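Local coordinates for protein minor fimbrium anchoring subunit Mfa2 (Porphyromonas gingivalis, PDB 5NFI) that tethers the minor (Mfa1) fimbriae to the outer membrane as their non-fimbrial anchoring subunit and regulates fimbrial length, at residues E157-N167 with H209-P219. Sequence-based numbering, arbitrary orientation.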
# COMPACT_ATOMS: atom_id res chain seq x y z
N GLU A 157 -9.64 -15.32 -23.56
CA GLU A 157 -8.20 -15.51 -23.52
C GLU A 157 -7.45 -14.48 -24.38
O GLU A 157 -6.24 -14.34 -24.25
CB GLU A 157 -7.83 -16.93 -23.97
CG GLU A 157 -8.03 -17.19 -25.46
CD GLU A 157 -9.47 -17.51 -25.82
OE1 GLU A 157 -10.35 -17.35 -24.94
OE2 GLU A 157 -9.72 -17.92 -26.97
N ASN A 158 -8.17 -13.78 -25.26
CA ASN A 158 -7.55 -12.79 -26.16
C ASN A 158 -7.44 -11.42 -25.49
O ASN A 158 -6.91 -10.48 -26.07
CB ASN A 158 -8.35 -12.66 -27.47
CG ASN A 158 -8.18 -13.86 -28.42
OD1 ASN A 158 -7.29 -14.69 -28.25
ND2 ASN A 158 -9.03 -13.94 -29.43
N TYR A 159 -7.94 -11.31 -24.26
CA TYR A 159 -7.91 -10.03 -23.57
C TYR A 159 -7.04 -10.04 -22.31
O TYR A 159 -6.88 -11.07 -21.62
CB TYR A 159 -9.34 -9.60 -23.23
CG TYR A 159 -10.20 -9.38 -24.47
CD1 TYR A 159 -10.81 -10.46 -25.11
CD2 TYR A 159 -10.39 -8.12 -24.99
CE1 TYR A 159 -11.58 -10.27 -26.23
CE2 TYR A 159 -11.16 -7.92 -26.12
CZ TYR A 159 -11.76 -9.00 -26.74
OH TYR A 159 -12.53 -8.80 -27.86
N GLU A 160 -6.46 -8.88 -22.01
CA GLU A 160 -5.51 -8.77 -20.93
C GLU A 160 -5.88 -7.63 -20.01
O GLU A 160 -6.10 -6.50 -20.46
CB GLU A 160 -4.10 -8.56 -21.47
CG GLU A 160 -3.17 -7.86 -20.51
CD GLU A 160 -1.73 -8.27 -20.70
OE1 GLU A 160 -1.36 -8.65 -21.84
OE2 GLU A 160 -0.97 -8.21 -19.70
N ILE A 161 -5.95 -7.93 -18.72
CA ILE A 161 -6.21 -6.93 -17.71
C ILE A 161 -4.90 -6.45 -17.12
O ILE A 161 -4.00 -7.25 -16.78
CB ILE A 161 -7.15 -7.47 -16.63
CG1 ILE A 161 -8.43 -8.00 -17.30
CG2 ILE A 161 -7.48 -6.38 -15.62
CD1 ILE A 161 -9.39 -8.73 -16.39
N LYS A 162 -4.78 -5.13 -17.04
CA LYS A 162 -3.59 -4.48 -16.55
C LYS A 162 -3.92 -3.46 -15.50
O LYS A 162 -4.96 -2.79 -15.57
CB LYS A 162 -2.83 -3.81 -17.69
CG LYS A 162 -2.28 -4.76 -18.70
CD LYS A 162 -1.39 -4.02 -19.67
CE LYS A 162 -1.26 -4.77 -20.98
NZ LYS A 162 -0.22 -4.17 -21.87
N LEU A 163 -3.02 -3.34 -14.54
CA LEU A 163 -3.16 -2.39 -13.45
C LEU A 163 -1.86 -1.60 -13.29
O LEU A 163 -0.83 -2.14 -12.84
CB LEU A 163 -3.50 -3.11 -12.15
CG LEU A 163 -3.72 -2.28 -10.89
CD1 LEU A 163 -4.99 -1.44 -10.99
CD2 LEU A 163 -3.77 -3.20 -9.70
N ALA A 164 -1.91 -0.33 -13.67
CA ALA A 164 -0.77 0.56 -13.54
C ALA A 164 -0.96 1.53 -12.38
O ALA A 164 -2.06 2.05 -12.16
CB ALA A 164 -0.53 1.32 -14.82
N SER A 165 0.10 1.80 -11.64
CA SER A 165 -0.00 2.78 -10.59
C SER A 165 1.36 3.34 -10.23
O SER A 165 2.33 2.60 -10.13
CB SER A 165 -0.66 2.17 -9.36
OG SER A 165 -0.75 3.11 -8.31
N SER A 166 1.44 4.65 -10.04
CA SER A 166 2.66 5.26 -9.52
C SER A 166 2.72 5.15 -8.02
O SER A 166 2.78 6.17 -7.32
CB SER A 166 2.75 6.73 -9.94
OG SER A 166 2.85 6.83 -11.35
N ASN A 167 2.69 3.93 -7.51
CA ASN A 167 2.67 3.70 -6.07
C ASN A 167 3.74 2.71 -5.56
O ASN A 167 3.50 1.96 -4.61
CB ASN A 167 1.28 3.21 -5.65
CG ASN A 167 0.94 1.85 -6.23
OD1 ASN A 167 1.55 1.42 -7.20
ND2 ASN A 167 -0.02 1.16 -5.64
N HIS A 209 -2.17 10.57 -8.26
CA HIS A 209 -1.26 10.03 -9.27
C HIS A 209 -1.99 8.92 -10.00
O HIS A 209 -3.13 8.58 -9.65
CB HIS A 209 0.02 9.49 -8.62
CG HIS A 209 -0.25 8.65 -7.41
ND1 HIS A 209 -0.12 9.13 -6.13
CD2 HIS A 209 -0.68 7.37 -7.30
CE1 HIS A 209 -0.45 8.18 -5.27
NE2 HIS A 209 -0.80 7.10 -5.96
N GLU A 210 -1.34 8.33 -10.99
CA GLU A 210 -2.02 7.40 -11.88
C GLU A 210 -2.42 6.13 -11.15
O GLU A 210 -1.63 5.57 -10.40
CB GLU A 210 -1.12 7.06 -13.07
CG GLU A 210 -1.75 6.13 -14.07
CD GLU A 210 -0.90 6.00 -15.32
OE1 GLU A 210 -0.83 4.88 -15.89
OE2 GLU A 210 -0.29 7.02 -15.71
N ASN A 211 -3.65 5.70 -11.37
CA ASN A 211 -4.11 4.42 -10.87
C ASN A 211 -5.00 3.80 -11.92
O ASN A 211 -6.21 3.69 -11.73
CB ASN A 211 -4.86 4.56 -9.54
CG ASN A 211 -3.97 5.09 -8.41
OD1 ASN A 211 -3.23 4.33 -7.78
ND2 ASN A 211 -4.05 6.39 -8.15
N THR A 212 -4.39 3.40 -13.03
CA THR A 212 -5.10 3.01 -14.23
C THR A 212 -5.40 1.53 -14.33
O THR A 212 -4.49 0.70 -14.43
CB THR A 212 -4.30 3.43 -15.46
OG1 THR A 212 -4.15 4.85 -15.46
CG2 THR A 212 -5.01 2.99 -16.73
N LEU A 213 -6.68 1.19 -14.30
CA LEU A 213 -7.15 -0.15 -14.62
C LEU A 213 -7.46 -0.16 -16.11
O LEU A 213 -8.04 0.80 -16.61
CB LEU A 213 -8.38 -0.52 -13.80
CG LEU A 213 -8.93 -1.92 -14.05
CD1 LEU A 213 -7.93 -2.96 -13.57
CD2 LEU A 213 -10.29 -2.11 -13.38
N SER A 214 -7.05 -1.21 -16.82
CA SER A 214 -7.25 -1.22 -18.26
C SER A 214 -7.43 -2.61 -18.84
O SER A 214 -6.94 -3.59 -18.27
CB SER A 214 -6.08 -0.57 -18.95
OG SER A 214 -5.14 -1.58 -19.27
N VAL A 215 -8.15 -2.68 -19.97
CA VAL A 215 -8.39 -3.94 -20.67
C VAL A 215 -7.97 -3.78 -22.11
O VAL A 215 -8.40 -2.83 -22.80
CB VAL A 215 -9.87 -4.38 -20.63
CG1 VAL A 215 -10.03 -5.75 -21.29
CG2 VAL A 215 -10.37 -4.45 -19.21
N THR A 216 -7.16 -4.73 -22.57
CA THR A 216 -6.55 -4.70 -23.89
C THR A 216 -6.80 -5.97 -24.71
O THR A 216 -6.75 -7.08 -24.19
CB THR A 216 -5.03 -4.49 -23.76
OG1 THR A 216 -4.76 -3.21 -23.17
CG2 THR A 216 -4.36 -4.56 -25.12
N HIS A 217 -7.07 -5.82 -25.99
CA HIS A 217 -7.15 -6.97 -26.87
C HIS A 217 -5.73 -7.35 -27.29
O HIS A 217 -5.12 -6.65 -28.10
CB HIS A 217 -8.03 -6.65 -28.09
CG HIS A 217 -8.24 -7.82 -29.00
ND1 HIS A 217 -7.70 -7.88 -30.27
CD2 HIS A 217 -8.93 -8.97 -28.83
CE1 HIS A 217 -8.04 -9.02 -30.83
NE2 HIS A 217 -8.79 -9.70 -29.99
N LYS A 218 -5.21 -8.44 -26.73
CA LYS A 218 -3.81 -8.84 -26.91
C LYS A 218 -3.36 -9.04 -28.36
O LYS A 218 -2.29 -8.55 -28.74
CB LYS A 218 -3.53 -10.14 -26.13
CG LYS A 218 -3.61 -10.01 -24.62
CD LYS A 218 -3.04 -11.23 -23.92
CE LYS A 218 -3.94 -12.43 -24.10
NZ LYS A 218 -3.20 -13.73 -24.06
N PRO A 219 -4.14 -9.78 -29.18
CA PRO A 219 -3.64 -10.02 -30.54
C PRO A 219 -3.38 -8.73 -31.33
O PRO A 219 -2.45 -8.69 -32.14
CB PRO A 219 -4.77 -10.83 -31.18
CG PRO A 219 -5.40 -11.52 -30.07
CD PRO A 219 -5.39 -10.54 -28.94
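Glu160, Lys162 and Ala164 form hydrogen-bonded pairs with Thr216, Ser214 and Thr212, joining strands 159-165 and 211-217 as antiparallel neighbours. Each pair exchanges two backbone bonds, Glu160 N to Thr216 O being 2.8 Å. Lys218 N to Asn158 O and Ser166 N to Glu210 O extend the pairing beyond both strand ends. On one face, Ile161 and Leu213 lie side by side, Ile161 CG2 being 4.0 Å from Leu213 CD1; Leu163 crosses the same leucine. Val148 and Val150 of strand 133-151 and Phe200 of strand 196-202 pack against this row, a beta-rich core consistent with the family's place in the transthyretin clan. At one end of the row the His217 edge meets the Tyr159 face, planes at 60°. His217 CG stands anti to its own N (chi1 -176°), bringing CD2 over the phenol ring toward its rim, 3.5 Å from Tyr159 CZ, while Pro219 CD covers an imidazole face. At the other end, Ser165 OG donates to Asn211 OD1 (2.8 Å) from above the amide's carbonyl plane; Asn211 ND2 is bonded to Glu206 O. Beyond the strand, Lys218 CG makes an aliphatic contact with Glu160 CB (3.5 Å). Backbone bonding thus sets the register, and the apolar middle of the Ile161-Leu213 face joins the core between polar and aromatic ends.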